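Local coordinates for UDP-glucose 6-dehydrogenase (Pyrobaculum islandicum, PDB 3VTF), which probably oxidises UDP-glucose to UDP-glucuronate with two molecules of NAD(+), a step of nucleotide-sugar biosynthesis, at residues S114-A122 with S144-V155. Residues are numbered along the deposited sequence; the frame is centred on the assembly and turned at random.
Sequences SADLRYVEA and STVPPGTTEGLV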
loop_
_atom_site.group_PDB
_atom_site.type_symbol
_atom_site.label_atom_id
_atom_site.label_comp_id
_atom_site.label_asym_id
_atom_site.label_seq_id
_atom_site.Cartn_x
_atom_site.Cartn_y
_atom_site.Cartn_z
ATOM N N SER A 114 2.055 20.151 -13.431
ATOM C CA SER A 114 0.721 19.620 -13.803
ATOM C C SER A 114 0.807 18.846 -15.137
ATOM O O SER A 114 1.793 18.892 -15.880
ATOM C CB SER A 114 -0.376 20.736 -13.833
ATOM O OG SER A 114 -0.087 21.602 -14.901
ATOM N N ALA A 115 -0.237 18.104 -15.448
ATOM C CA ALA A 115 -0.214 17.391 -16.715
ATOM C C ALA A 115 -0.258 18.405 -17.903
ATOM O O ALA A 115 -1.149 19.243 -17.957
ATOM C CB ALA A 115 -1.431 16.438 -16.853
ATOM N N ASP A 116 0.615 18.217 -18.875
ATOM C CA ASP A 116 0.614 18.987 -20.144
ATOM C C ASP A 116 -0.413 18.248 -21.014
ATOM O O ASP A 116 -0.118 17.194 -21.547
ATOM C CB ASP A 116 1.983 18.852 -20.836
ATOM C CG ASP A 116 2.055 19.632 -22.188
ATOM O OD1 ASP A 116 1.037 20.025 -22.740
ATOM O OD2 ASP A 116 3.135 19.856 -22.669
ATOM N N LEU A 117 -1.526 18.890 -21.298
ATOM C CA LEU A 117 -2.589 18.286 -22.139
ATOM C C LEU A 117 -2.647 18.754 -23.617
ATOM O O LEU A 117 -3.605 18.428 -24.390
ATOM C CB LEU A 117 -3.980 18.481 -21.474
ATOM C CG LEU A 117 -4.055 17.743 -20.093
ATOM C CD1 LEU A 117 -5.392 18.123 -19.445
ATOM C CD2 LEU A 117 -3.890 16.206 -20.241
ATOM N N ARG A 118 -1.615 19.447 -24.041
ATOM C CA ARG A 118 -1.597 19.919 -25.457
ATOM C C ARG A 118 -1.554 18.816 -26.476
ATOM O O ARG A 118 -2.191 18.935 -27.516
ATOM C CB ARG A 118 -0.374 20.839 -25.693
ATOM C CG ARG A 118 -0.441 22.216 -24.991
ATOM C CD ARG A 118 0.909 22.933 -25.282
ATOM N NE ARG A 118 2.023 22.112 -24.730
ATOM C CZ ARG A 118 3.173 21.947 -25.323
ATOM N NH1 ARG A 118 3.419 22.577 -26.496
ATOM N NH2 ARG A 118 4.061 21.112 -24.786
ATOM N N TYR A 119 -0.819 17.709 -26.222
ATOM C CA TYR A 119 -0.774 16.592 -27.185
ATOM C C TYR A 119 -2.138 15.918 -27.319
ATOM O O TYR A 119 -2.572 15.567 -28.446
ATOM C CB TYR A 119 0.289 15.514 -26.743
ATOM C CG TYR A 119 1.696 16.121 -26.531
ATOM C CD1 TYR A 119 2.609 16.099 -27.573
ATOM C CD2 TYR A 119 2.056 16.759 -25.345
ATOM C CE1 TYR A 119 3.880 16.668 -27.449
ATOM C CE2 TYR A 119 3.300 17.341 -25.229
ATOM C CZ TYR A 119 4.205 17.311 -26.290
ATOM O OH TYR A 119 5.483 17.874 -26.148
ATOM N N VAL A 120 -2.797 15.678 -26.158
ATOM C CA VAL A 120 -4.159 15.104 -26.166
ATOM C C VAL A 120 -5.159 16.082 -26.883
ATOM O O VAL A 120 -6.001 15.635 -27.665
ATOM C CB VAL A 120 -4.613 14.889 -24.692
ATOM C CG1 VAL A 120 -6.141 14.557 -24.558
ATOM C CG2 VAL A 120 -3.740 13.752 -24.035
ATOM N N GLU A 121 -5.022 17.388 -26.611
ATOM C CA GLU A 121 -5.976 18.330 -27.234
ATOM C C GLU A 121 -5.834 18.311 -28.769
ATOM O O GLU A 121 -6.827 18.266 -29.475
ATOM C CB GLU A 121 -5.798 19.757 -26.681
ATOM C CG GLU A 121 -6.679 20.733 -27.480
ATOM C CD GLU A 121 -6.764 22.110 -26.900
ATOM O OE1 GLU A 121 -6.089 22.370 -25.915
ATOM O OE2 GLU A 121 -7.595 22.914 -27.416
ATOM N N ALA A 122 -4.610 18.305 -29.272
ATOM C CA ALA A 122 -4.379 18.256 -30.746
ATOM C C ALA A 122 -4.857 16.981 -31.319
ATOM O O ALA A 122 -5.425 16.944 -32.428
ATOM C CB ALA A 122 -2.882 18.491 -31.122
ATOM N N SER A 144 -4.358 7.775 -23.026
ATOM C CA SER A 144 -3.494 8.731 -22.347
ATOM C C SER A 144 -3.878 8.879 -20.882
ATOM O O SER A 144 -5.042 8.931 -20.591
ATOM C CB SER A 144 -3.549 10.128 -23.085
ATOM O OG SER A 144 -3.158 9.894 -24.453
ATOM N N THR A 145 -2.878 9.017 -19.987
ATOM C CA THR A 145 -3.085 9.348 -18.625
ATOM C C THR A 145 -3.415 10.811 -18.479
ATOM O O THR A 145 -2.556 11.663 -18.753
ATOM C CB THR A 145 -1.799 8.971 -17.785
ATOM O OG1 THR A 145 -1.631 7.533 -17.945
ATOM C CG2 THR A 145 -2.087 9.278 -16.280
ATOM N N VAL A 146 -4.669 11.097 -18.122
ATOM C CA VAL A 146 -5.146 12.454 -18.125
ATOM C C VAL A 146 -5.876 12.680 -16.807
ATOM O O VAL A 146 -6.524 11.772 -16.225
ATOM C CB VAL A 146 -6.143 12.735 -19.275
ATOM C CG1 VAL A 146 -5.495 12.744 -20.641
ATOM C CG2 VAL A 146 -7.332 11.683 -19.261
ATOM N N PRO A 147 -5.823 13.903 -16.299
ATOM C CA PRO A 147 -6.528 14.167 -15.046
ATOM C C PRO A 147 -8.048 13.939 -15.188
ATOM O O PRO A 147 -8.602 14.092 -16.271
ATOM C CB PRO A 147 -6.239 15.646 -14.772
ATOM C CG PRO A 147 -4.974 16.002 -15.599
ATOM C CD PRO A 147 -5.001 15.019 -16.795
ATOM N N PRO A 148 -8.725 13.584 -14.101
ATOM C CA PRO A 148 -10.153 13.306 -14.157
ATOM C C PRO A 148 -10.909 14.496 -14.641
ATOM O O PRO A 148 -10.652 15.600 -14.151
ATOM C CB PRO A 148 -10.510 13.025 -12.669
ATOM C CG PRO A 148 -9.187 12.375 -12.109
ATOM C CD PRO A 148 -8.093 13.170 -12.808
ATOM N N GLY A 149 -11.851 14.300 -15.563
ATOM C CA GLY A 149 -12.596 15.427 -16.123
ATOM C C GLY A 149 -12.112 15.691 -17.508
ATOM O O GLY A 149 -12.847 16.343 -18.269
ATOM N N THR A 150 -10.918 15.185 -17.902
ATOM C CA THR A 150 -10.381 15.573 -19.236
ATOM C C THR A 150 -11.206 14.976 -20.389
ATOM O O THR A 150 -11.380 15.618 -21.457
ATOM C CB THR A 150 -8.908 15.056 -19.387
ATOM O OG1 THR A 150 -8.127 15.694 -18.384
ATOM C CG2 THR A 150 -8.271 15.360 -20.731
ATOM N N THR A 151 -11.690 13.747 -20.219
ATOM C CA THR A 151 -12.391 13.014 -21.309
ATOM C C THR A 151 -13.714 13.722 -21.697
ATOM O O THR A 151 -13.927 14.025 -22.893
ATOM C CB THR A 151 -12.654 11.536 -20.960
ATOM O OG1 THR A 151 -11.367 10.872 -20.781
ATOM C CG2 THR A 151 -13.416 10.801 -22.113
ATOM N N GLU A 152 -14.538 14.039 -20.712
ATOM C CA GLU A 152 -15.839 14.633 -21.013
ATOM C C GLU A 152 -15.691 16.128 -21.103
ATOM O O GLU A 152 -16.626 16.796 -21.532
ATOM C CB GLU A 152 -16.821 14.320 -19.870
ATOM C CG GLU A 152 -17.205 12.853 -19.996
ATOM C CD GLU A 152 -18.107 12.483 -18.864
ATOM O OE1 GLU A 152 -17.639 12.684 -17.723
ATOM O OE2 GLU A 152 -19.222 12.013 -19.142
ATOM N N GLY A 153 -14.556 16.668 -20.625
ATOM C CA GLY A 153 -14.328 18.130 -20.729
ATOM C C GLY A 153 -13.529 18.506 -21.948
ATOM O O GLY A 153 -14.063 18.501 -23.057
ATOM N N LEU A 154 -12.222 18.715 -21.768
ATOM C CA LEU A 154 -11.368 19.114 -22.853
ATOM C C LEU A 154 -11.540 18.274 -24.149
ATOM O O LEU A 154 -11.677 18.827 -25.236
ATOM C CB LEU A 154 -9.892 19.037 -22.385
ATOM C CG LEU A 154 -8.837 19.061 -23.515
ATOM C CD1 LEU A 154 -8.930 20.394 -24.233
ATOM C CD2 LEU A 154 -7.430 18.895 -23.015
ATOM N N VAL A 155 -11.466 16.927 -24.049
ATOM C CA VAL A 155 -11.461 16.064 -25.257
ATOM C C VAL A 155 -12.841 16.132 -25.956
ATOM O O VAL A 155 -12.861 16.412 -27.171
ATOM C CB VAL A 155 -11.116 14.578 -24.886
ATOM C CG1 VAL A 155 -11.484 13.592 -26.003
ATOM C CG2 VAL A 155 -9.622 14.441 -24.467
#
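Leu117, at the N-cap position of helix 118-134, turns its forked end to Val146, Pro147 and Thr150. With CG beside the backbone N (chi1 -63°), both of its methyls reach Pro147 CD. Leu117 CD2 comes to Pro147 CD at 3.8 Å and goes on to Val146 CG1, the two side chains crossing at about a right angle, while Leu117 CD1 points at Thr150 OG1 from 3.8 Å. The CB of Leu117 rests on Leu154 CD2. Ala115 CB lies against CG and CD of Pro147.

In the first turn of the helix, Val120 spreads its methyls in two directions. Val120 CG1 runs across Val155 and presses on Val155 CG2 at 3.5 Å, tighter than ordinary van der Waals contact; Val120 CG2 lies against Ser144 CB at 3.8 Å and Val146 CG1 at 4.0 Å. Glu121, extended from a CG anti to its backbone N (chi1 173°), lays its chain across Leu154, and Leu154 CD1 touches Glu121 CD at 3.8 Å.

Thr150 closes the type II turn from Pro147: Thr150 OG1 donates to Pro147 O over 2.7 Å, and the backbone N of Thr150 reaches the same oxygen. A valine here would remove the hydroxyl bond, probably leaving Pro147 O with the backbone donor alone and the turn against which Leu117 packs less firmly fixed.

No hydrogen bond crosses between 114-122 and 144-155, so apolar contact joins the starts of two helices in the Rossmann-type NAD-binding domain. Polar groups at its margin bond elsewhere: Thr150 OG1 to Pro147 O, Ser144 OG to the carbonyls of Ile103 and Val105, Glu121 OE2 to Arg125. Val120 also packs on Thr107, and Thr145 lies within 144-155; both threonines are predicted to bind NAD(+).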